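Local coordinates for aminoglycoside N(3)-acetyltransferase (Enterobacter cloacae, PDB 6NP3), which catalyses acetyl transfer from acetyl-CoA to the 3-amino group of 2-deoxystreptamine antibiotics such as gentamicin, and so probably confers resistance to them, at residues Ala58-Arg63 / Ala100-Ile105; Gly20-Pro25 / Ala148-His153; Ala175-Glu180 / Trp261-His266. All blocks are in the same frame, centred on the assembly; numbering follows the deposited sequence.

Contact 1 (Ala58-Arg63 / Ala100-Ile105); sequences AFVSWR and AINEFI
Ala-58, near the end of strand 55-59, turns its methyl group toward helix 101-106, where CB meets Asn-102 OD1 at 3.7 Å and Ile-105 CD1 at 3.9 Å. The next residue takes part through its backbone, since the Phe-59 side chain points away, its ring stacking on Phe-98 close to the bound gentamicin. Phe-59 O lies 3.2 Å from Asn-102 ND2, yet the angle is too poor for a direct hydrogen bond. A water bridges the pair instead, donating to Phe-59 O at 2.7 Å and accepting from Asn-102 ND2. A second water links Val-60 O to the same nitrogen, 2.9 Å from both Val-60 O and Asn-102 ND2. Two waters thus serve one buried amide nitrogen and tie it to consecutive carbonyls. Val-60 also supplies an apolar surface: its CG1 rests 3.7 Å from Asn-102 CB, the two side chains crossing at a slant. With CG of Asn-102 anti to its carbonyl carbon (chi1 -75°), the amide projects to the strand, its oxygen near the Ala-58 methyl and its nitrogen at the waters. Beyond Val-60 the chain turns away from helix 101-106, and Ser-61, hydrogen-bonded through OG to Asp-118 O, touches the drug. Strand 55-59 of the mixed alpha/beta sheet thus runs at its C-terminal end into a loop that lines the aminoglycoside pocket, with helix 101-106 packed beside it.

Contact 2 (Gly20-Pro25 / Ala148-His153); sequences GDMVMP and ARFLAH
A Met-aromatic cluster joins Met-22 and Met-24 of strand 22-27 to Phe-150 of helix 146-151, and at one end it borders the metal-site residue Asp-127 through His-153. Met-24 uses two parts of its side chain on the phenyl ring. Its CB stands above the ring plane just outside CZ (Met-24 CB to Phe-150 CZ 3.4 Å), on the side where SD lies over the face, 4.4 Å from the ring centroid and 20° off the normal. The extended chain, with CG anti to the backbone N (chi1 -180°), carries the sulfur that far across the ring.

Met-22 approaches differently. Its CG is 3.6 Å from Phe-150 CD1, and a bend at chi2 (76°) brings SD to the edges of two rings rather than over a face. Met-22 SD lies 5.3 Å from the centroid of Phe-150 and 3.6 Å from His-153 CD2, near the imidazole plane. Its CB also packs against the His-153 carbonyl oxygen.

Side chains alternate along a beta strand, and here Met-22 and Met-24 face the helix while Val-23 between them turns away and packs on Leu-158. The helix therefore lies on one face of the mixed sheet of this alpha/beta fold, in which strand 22-27 runs parallel to both its neighbours, 55-59 and 156-160. Phe-150 reaches these as well, touching Leu-57 and Ile-157, and it also meets Ala-251 of helix 251-265.

The imidazole is fixed from beyond the cluster: His-153 NE2 is hydrogen-bonded to Asp-127 OD2, and Trp-130 meets the ring edge-to-face. Asp-127 binds magnesium in a structure of this protein, and the nearest atom of the His-153 side chain is about 5 Å from the magnesium ion bound here.

Contact 3 (Ala175-Glu180 / Trp261-His266); sequences AVARIE and WLEARH
One hydrogen bond joins Arg-178 to Glu-263, and it uses the arginine's backbone. Arg-178 N donates to Glu-263 OE2 at 2.8 Å and a nearly straight 165°, meeting the oxygen on its anti side, 25° out of the carboxylate plane. The glutamate is extended beyond CG, which lets it span the gap from its helix. Arg-178 is the centre of an inverse gamma turn, closed by a weak bond from Ile-179 N to Ala-177 O.

Opposite charges lie near each other without touching: the guanidinium and carboxylate planes are almost parallel, and Arg-178 NE, 4.8 Å from Glu-263 OE2, may add a weak attraction. The aliphatic root of the arginine makes the contact, its CB 3.5 Å from Glu-263 OE2.

Van der Waals packing centres on Ile-179. Its CG2 reaches the backbone, 3.6 Å from both Leu-262 O and His-266 O, and also touches His-266 CB at 3.7 Å. Chi1 of 60° puts CG1 between the backbone N and the carbonyl carbon, and so turns CG2, anti to the carbonyl carbon, onto the helix. Ala-177 CB completes the patch, 3.8 Å from Leu-262 CD1.

His-266 is held from outside by a hydrogen bond between NE2 and Tyr-214 OH. Residues 177-180, between helix 170-176 and strand 184-193, lie along the C-terminal part of helix 251-265, whose Leu-262 also packs on Ile-226 of helix 222-233.

In contacts 1 and 2 neighbouring strands of one sheet, 55-59 and 22-27, each receive a helix, 101-106 and 146-151. Their centres are about 17 Å apart, yet they touch, with Phe-59 CB 3.8 Å from Met-24 CE and Ile-105 packed on Pro-25. Along the chain, contact 1 is nested inside the loop closed by contact 2, and contact 3 opens only after both have closed. Contact 3 stands apart, its centre about 30 Å from that of contact 1 and about 24 Å from that of contact 2, its second segment near the C-terminus. Ser-61 of contact 1 lines the antibiotic pocket at the end of strand 55-59, while contact 3 lies at the periphery, where the residues after helix 170-176 meet helix 251-265.

Contact 1 (Ala58-Arg63 / Ala100-Ile105)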
# COMPACT_ATOMS: atom_id res chain seq x y z
N ALA A 58 -3.18 -4.47 -2.61
CA ALA A 58 -3.35 -3.69 -1.39
C ALA A 58 -2.11 -3.78 -0.54
O ALA A 58 -1.50 -4.84 -0.44
CB ALA A 58 -4.56 -4.16 -0.59
N PHE A 59 -1.74 -2.66 0.08
CA PHE A 59 -0.66 -2.64 1.06
C PHE A 59 -1.22 -3.04 2.42
O PHE A 59 -1.88 -2.25 3.09
CB PHE A 59 -0.02 -1.26 1.08
CG PHE A 59 0.95 -1.06 2.21
CD1 PHE A 59 1.83 -2.04 2.59
CD2 PHE A 59 0.99 0.15 2.87
CE1 PHE A 59 2.72 -1.82 3.64
CE2 PHE A 59 1.86 0.35 3.91
CZ PHE A 59 2.73 -0.61 4.28
N VAL A 60 -0.98 -4.29 2.82
CA VAL A 60 -1.63 -4.82 4.02
C VAL A 60 -0.71 -4.91 5.23
O VAL A 60 -1.19 -4.89 6.37
CB VAL A 60 -2.34 -6.16 3.77
CG1 VAL A 60 -3.29 -6.05 2.57
CG2 VAL A 60 -1.37 -7.31 3.53
N SER A 61 0.59 -5.01 5.00
CA SER A 61 1.58 -5.13 6.09
C SER A 61 1.20 -6.30 7.01
O SER A 61 0.67 -7.32 6.55
CB SER A 61 1.73 -3.78 6.75
OG SER A 61 2.75 -3.76 7.73
N TRP A 62 1.49 -6.16 8.30
CA TRP A 62 1.40 -7.25 9.26
C TRP A 62 1.13 -6.63 10.62
O TRP A 62 1.90 -5.77 11.08
CB TRP A 62 2.72 -8.00 9.29
CG TRP A 62 2.83 -9.15 10.27
CD1 TRP A 62 1.81 -9.86 10.84
CD2 TRP A 62 4.03 -9.72 10.74
NE1 TRP A 62 2.32 -10.84 11.65
CE2 TRP A 62 3.68 -10.79 11.59
CE3 TRP A 62 5.36 -9.45 10.51
CZ2 TRP A 62 4.62 -11.55 12.25
CZ3 TRP A 62 6.30 -10.22 11.15
CH2 TRP A 62 5.93 -11.27 12.01
N ARG A 63 0.06 -7.09 11.27
CA ARG A 63 -0.31 -6.64 12.62
C ARG A 63 0.87 -6.70 13.58
O ARG A 63 1.06 -5.79 14.39
CB ARG A 63 -1.43 -7.54 13.14
CG ARG A 63 -1.98 -7.14 14.50
CD ARG A 63 -2.88 -8.24 15.04
NE ARG A 63 -2.10 -9.33 15.62
CZ ARG A 63 -2.62 -10.41 16.19
NH1 ARG A 63 -3.93 -10.56 16.23
NH2 ARG A 63 -1.84 -11.34 16.70
N ALA A 100 -9.08 -1.22 8.06
CA ALA A 100 -9.69 -2.49 8.44
C ALA A 100 -10.10 -3.32 7.24
O ALA A 100 -10.33 -4.53 7.38
CB ALA A 100 -10.88 -2.25 9.38
N ILE A 101 -10.22 -2.73 6.05
CA ILE A 101 -10.59 -3.53 4.90
C ILE A 101 -9.50 -4.51 4.53
O ILE A 101 -9.77 -5.53 3.89
CB ILE A 101 -10.95 -2.60 3.71
CG1 ILE A 101 -11.82 -3.38 2.73
CG2 ILE A 101 -9.69 -2.08 3.01
CD1 ILE A 101 -12.31 -2.56 1.57
N ASN A 102 -8.25 -4.24 4.91
CA ASN A 102 -7.15 -5.04 4.38
C ASN A 102 -7.18 -6.47 4.88
O ASN A 102 -6.77 -7.38 4.16
CB ASN A 102 -5.82 -4.34 4.65
CG ASN A 102 -5.61 -3.18 3.74
OD1 ASN A 102 -6.07 -3.19 2.60
ND2 ASN A 102 -4.90 -2.18 4.23
N GLU A 103 -7.67 -6.70 6.09
CA GLU A 103 -7.77 -8.08 6.56
C GLU A 103 -8.81 -8.86 5.76
O GLU A 103 -8.63 -10.06 5.54
CB GLU A 103 -8.06 -8.08 8.06
CG GLU A 103 -8.23 -9.45 8.70
CD GLU A 103 -6.95 -10.27 8.75
OE1 GLU A 103 -6.99 -11.39 9.33
OE2 GLU A 103 -5.90 -9.83 8.22
N PHE A 104 -9.86 -8.18 5.29
CA PHE A 104 -10.84 -8.83 4.42
C PHE A 104 -10.24 -9.11 3.05
O PHE A 104 -10.48 -10.17 2.47
CB PHE A 104 -12.09 -7.95 4.27
CG PHE A 104 -12.88 -7.81 5.54
CD1 PHE A 104 -12.54 -6.86 6.48
CD2 PHE A 104 -13.95 -8.65 5.81
CE1 PHE A 104 -13.25 -6.74 7.67
CE2 PHE A 104 -14.66 -8.54 6.98
CZ PHE A 104 -14.32 -7.59 7.91
N ILE A 105 -9.46 -8.17 2.51
CA ILE A 105 -8.80 -8.43 1.23
C ILE A 105 -7.87 -9.63 1.33
O ILE A 105 -7.90 -10.55 0.50
CB ILE A 105 -8.05 -7.16 0.76
CG1 ILE A 105 -9.05 -6.04 0.44
CG2 ILE A 105 -7.19 -7.48 -0.45
CD1 ILE A 105 -8.41 -4.72 0.02
O HOH W 1 -3.39 -0.06 2.53
O HOH W 2 -3.46 -3.12 6.57

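Contact 2 (Gly20-Pro25 / Ala148-His153)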
# COMPACT_ATOMS: atom_id res chain seq x y z
N GLY A 20 -11.11 -5.14 -16.14
CA GLY A 20 -9.74 -5.33 -16.52
C GLY A 20 -8.75 -4.44 -15.81
O GLY A 20 -7.54 -4.63 -15.97
N ASP A 21 -9.22 -3.45 -15.05
CA ASP A 21 -8.30 -2.52 -14.42
C ASP A 21 -7.48 -3.20 -13.32
O ASP A 21 -7.87 -4.20 -12.72
CB ASP A 21 -9.07 -1.35 -13.79
CG ASP A 21 -9.52 -0.29 -14.79
OD1 ASP A 21 -9.18 -0.37 -15.98
OD2 ASP A 21 -10.18 0.68 -14.33
N MET A 22 -6.35 -2.56 -13.03
CA MET A 22 -5.42 -2.89 -11.95
C MET A 22 -5.57 -1.77 -10.92
O MET A 22 -5.16 -0.63 -11.19
CB MET A 22 -4.00 -2.87 -12.54
CG MET A 22 -2.85 -2.86 -11.53
SD MET A 22 -2.48 -4.40 -10.73
CE MET A 22 -3.49 -4.28 -9.26
N VAL A 23 -6.17 -2.06 -9.77
CA VAL A 23 -6.57 -1.04 -8.80
C VAL A 23 -5.92 -1.31 -7.44
O VAL A 23 -5.96 -2.44 -6.93
CB VAL A 23 -8.10 -0.97 -8.66
CG1 VAL A 23 -8.53 -0.04 -7.55
CG2 VAL A 23 -8.70 -0.57 -9.98
N MET A 24 -5.37 -0.24 -6.83
CA MET A 24 -4.84 -0.28 -5.47
C MET A 24 -5.72 0.62 -4.62
O MET A 24 -5.67 1.86 -4.78
CB MET A 24 -3.39 0.21 -5.44
CG MET A 24 -2.79 0.18 -4.06
SD MET A 24 -1.01 0.38 -4.13
CE MET A 24 -0.61 -0.00 -2.46
N PRO A 25 -6.51 0.07 -3.71
CA PRO A 25 -7.40 0.90 -2.90
C PRO A 25 -6.76 1.35 -1.60
O PRO A 25 -5.96 0.65 -0.97
CB PRO A 25 -8.58 -0.05 -2.63
CG PRO A 25 -7.91 -1.39 -2.50
CD PRO A 25 -6.77 -1.37 -3.52
N ALA A 148 6.57 -1.39 -7.82
CA ALA A 148 7.19 -1.19 -9.12
C ALA A 148 6.40 -1.88 -10.23
O ALA A 148 6.21 -1.31 -11.31
CB ALA A 148 8.64 -1.68 -9.10
N ARG A 149 5.99 -3.12 -10.01
CA ARG A 149 5.25 -3.84 -11.04
C ARG A 149 3.86 -3.24 -11.27
O ARG A 149 3.41 -3.13 -12.41
CB ARG A 149 5.25 -5.33 -10.70
CG ARG A 149 6.62 -5.93 -10.92
CD ARG A 149 6.68 -7.45 -10.67
NE ARG A 149 6.39 -7.79 -9.28
CZ ARG A 149 7.28 -7.72 -8.29
NH1 ARG A 149 8.54 -7.34 -8.50
NH2 ARG A 149 6.90 -8.02 -7.07
N PHE A 150 3.18 -2.83 -10.19
CA PHE A 150 1.90 -2.13 -10.30
C PHE A 150 2.01 -0.90 -11.20
O PHE A 150 1.14 -0.64 -12.02
CB PHE A 150 1.49 -1.75 -8.87
CG PHE A 150 0.34 -0.79 -8.73
CD1 PHE A 150 -0.94 -1.20 -8.93
CD2 PHE A 150 0.57 0.50 -8.33
CE1 PHE A 150 -1.98 -0.34 -8.78
CE2 PHE A 150 -0.51 1.36 -8.17
CZ PHE A 150 -1.76 0.92 -8.39
N LEU A 151 3.10 -0.14 -11.03
CA LEU A 151 3.30 1.07 -11.81
C LEU A 151 3.58 0.74 -13.26
O LEU A 151 3.33 1.58 -14.13
CB LEU A 151 4.49 1.86 -11.28
CG LEU A 151 4.27 2.49 -9.91
CD1 LEU A 151 5.56 3.02 -9.31
CD2 LEU A 151 3.19 3.55 -9.93
N ALA A 152 4.07 -0.46 -13.56
CA ALA A 152 4.26 -0.91 -14.93
C ALA A 152 3.02 -1.57 -15.52
O ALA A 152 3.03 -1.94 -16.70
CB ALA A 152 5.47 -1.87 -14.99
N HIS A 153 1.96 -1.72 -14.73
CA HIS A 153 0.79 -2.51 -15.09
C HIS A 153 -0.46 -1.64 -15.12
O HIS A 153 -1.55 -2.08 -14.80
CB HIS A 153 0.62 -3.64 -14.07
CG HIS A 153 -0.23 -4.78 -14.53
ND1 HIS A 153 -0.23 -5.27 -15.82
CD2 HIS A 153 -1.07 -5.56 -13.83
CE1 HIS A 153 -1.04 -6.32 -15.88
NE2 HIS A 153 -1.56 -6.52 -14.68

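Contact 3 (Ala175-Glu180 / Trp261-His266)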
# COMPACT_ATOMS: atom_id res chain seq x y z
N ALA A 175 12.07 6.45 -3.27
CA ALA A 175 13.16 5.49 -3.42
C ALA A 175 14.05 5.86 -4.59
O ALA A 175 15.27 5.78 -4.47
CB ALA A 175 12.59 4.11 -3.63
N VAL A 176 13.47 6.33 -5.69
CA VAL A 176 14.27 6.57 -6.89
C VAL A 176 14.71 8.02 -7.04
O VAL A 176 15.53 8.32 -7.93
CB VAL A 176 13.61 6.08 -8.19
CG1 VAL A 176 13.26 4.59 -8.09
CG2 VAL A 176 12.38 6.90 -8.56
N ALA A 177 14.21 8.93 -6.22
CA ALA A 177 14.52 10.33 -6.41
C ALA A 177 16.02 10.60 -6.26
O ALA A 177 16.65 10.17 -5.29
CB ALA A 177 13.74 11.17 -5.40
N ARG A 178 16.57 11.37 -7.19
CA ARG A 178 18.00 11.68 -7.23
C ARG A 178 18.24 12.94 -6.41
O ARG A 178 18.43 14.04 -6.93
CB ARG A 178 18.45 11.87 -8.66
CG ARG A 178 18.35 10.65 -9.50
CD ARG A 178 18.51 10.96 -10.97
NE ARG A 178 18.55 9.76 -11.78
CZ ARG A 178 18.60 9.75 -13.10
NH1 ARG A 178 18.58 10.87 -13.79
NH2 ARG A 178 18.68 8.60 -13.73
N ILE A 179 18.15 12.78 -5.09
CA ILE A 179 18.24 13.91 -4.17
C ILE A 179 19.21 13.54 -3.07
O ILE A 179 19.43 12.37 -2.75
CB ILE A 179 16.88 14.31 -3.57
CG1 ILE A 179 16.25 13.16 -2.77
CG2 ILE A 179 15.97 14.80 -4.67
CD1 ILE A 179 14.90 13.55 -2.15
N GLU A 180 19.81 14.58 -2.48
CA GLU A 180 20.77 14.40 -1.41
C GLU A 180 20.07 14.30 -0.06
O GLU A 180 18.98 14.83 0.14
CB GLU A 180 21.76 15.58 -1.38
CG GLU A 180 21.13 16.93 -1.03
CD GLU A 180 22.12 18.10 -1.05
OE1 GLU A 180 23.30 17.90 -1.40
OE2 GLU A 180 21.71 19.23 -0.72
N TRP A 261 8.85 16.38 -8.49
CA TRP A 261 8.60 17.31 -7.39
C TRP A 261 9.77 17.30 -6.42
O TRP A 261 10.28 18.36 -6.03
CB TRP A 261 7.31 16.89 -6.69
CG TRP A 261 6.73 17.78 -5.66
CD1 TRP A 261 5.70 18.65 -5.84
CD2 TRP A 261 7.08 17.85 -4.28
NE1 TRP A 261 5.39 19.28 -4.66
CE2 TRP A 261 6.24 18.81 -3.68
CE3 TRP A 261 8.05 17.22 -3.48
CZ2 TRP A 261 6.31 19.13 -2.34
CZ3 TRP A 261 8.11 17.54 -2.14
CH2 TRP A 261 7.25 18.50 -1.58
N LEU A 262 10.21 16.10 -6.02
CA LEU A 262 11.35 15.97 -5.13
C LEU A 262 12.62 16.50 -5.78
O LEU A 262 13.40 17.22 -5.13
CB LEU A 262 11.54 14.50 -4.73
CG LEU A 262 10.47 13.97 -3.79
CD1 LEU A 262 10.50 12.46 -3.77
CD2 LEU A 262 10.60 14.55 -2.38
N GLU A 263 12.88 16.15 -7.04
CA GLU A 263 14.14 16.55 -7.68
C GLU A 263 14.20 18.05 -7.97
O GLU A 263 15.30 18.63 -7.99
CB GLU A 263 14.36 15.73 -8.95
CG GLU A 263 14.68 14.28 -8.59
CD GLU A 263 14.82 13.29 -9.73
OE1 GLU A 263 14.67 13.65 -10.91
OE2 GLU A 263 15.07 12.09 -9.42
N ALA A 264 13.04 18.69 -8.13
CA ALA A 264 13.01 20.14 -8.29
C ALA A 264 13.32 20.86 -6.99
O ALA A 264 13.81 22.00 -7.01
CB ALA A 264 11.65 20.59 -8.83
N ARG A 265 13.07 20.23 -5.85
CA ARG A 265 13.18 20.90 -4.56
C ARG A 265 14.46 20.59 -3.81
O ARG A 265 14.81 21.34 -2.89
CB ARG A 265 12.01 20.55 -3.65
CG ARG A 265 10.76 21.22 -4.07
CD ARG A 265 9.51 20.65 -3.45
NE ARG A 265 8.36 21.45 -3.87
CZ ARG A 265 7.88 21.50 -5.11
NH1 ARG A 265 6.85 22.27 -5.39
NH2 ARG A 265 8.43 20.78 -6.08
N HIS A 266 15.17 19.53 -4.17
CA HIS A 266 16.28 19.05 -3.37
C HIS A 266 17.48 18.77 -4.26
O HIS A 266 17.37 18.08 -5.27
CB HIS A 266 15.83 17.84 -2.55
CG HIS A 266 14.65 18.14 -1.68
ND1 HIS A 266 14.72 18.99 -0.59
CD2 HIS A 266 13.35 17.75 -1.75
CE1 HIS A 266 13.53 19.10 -0.03
NE2 HIS A 266 12.68 18.35 -0.72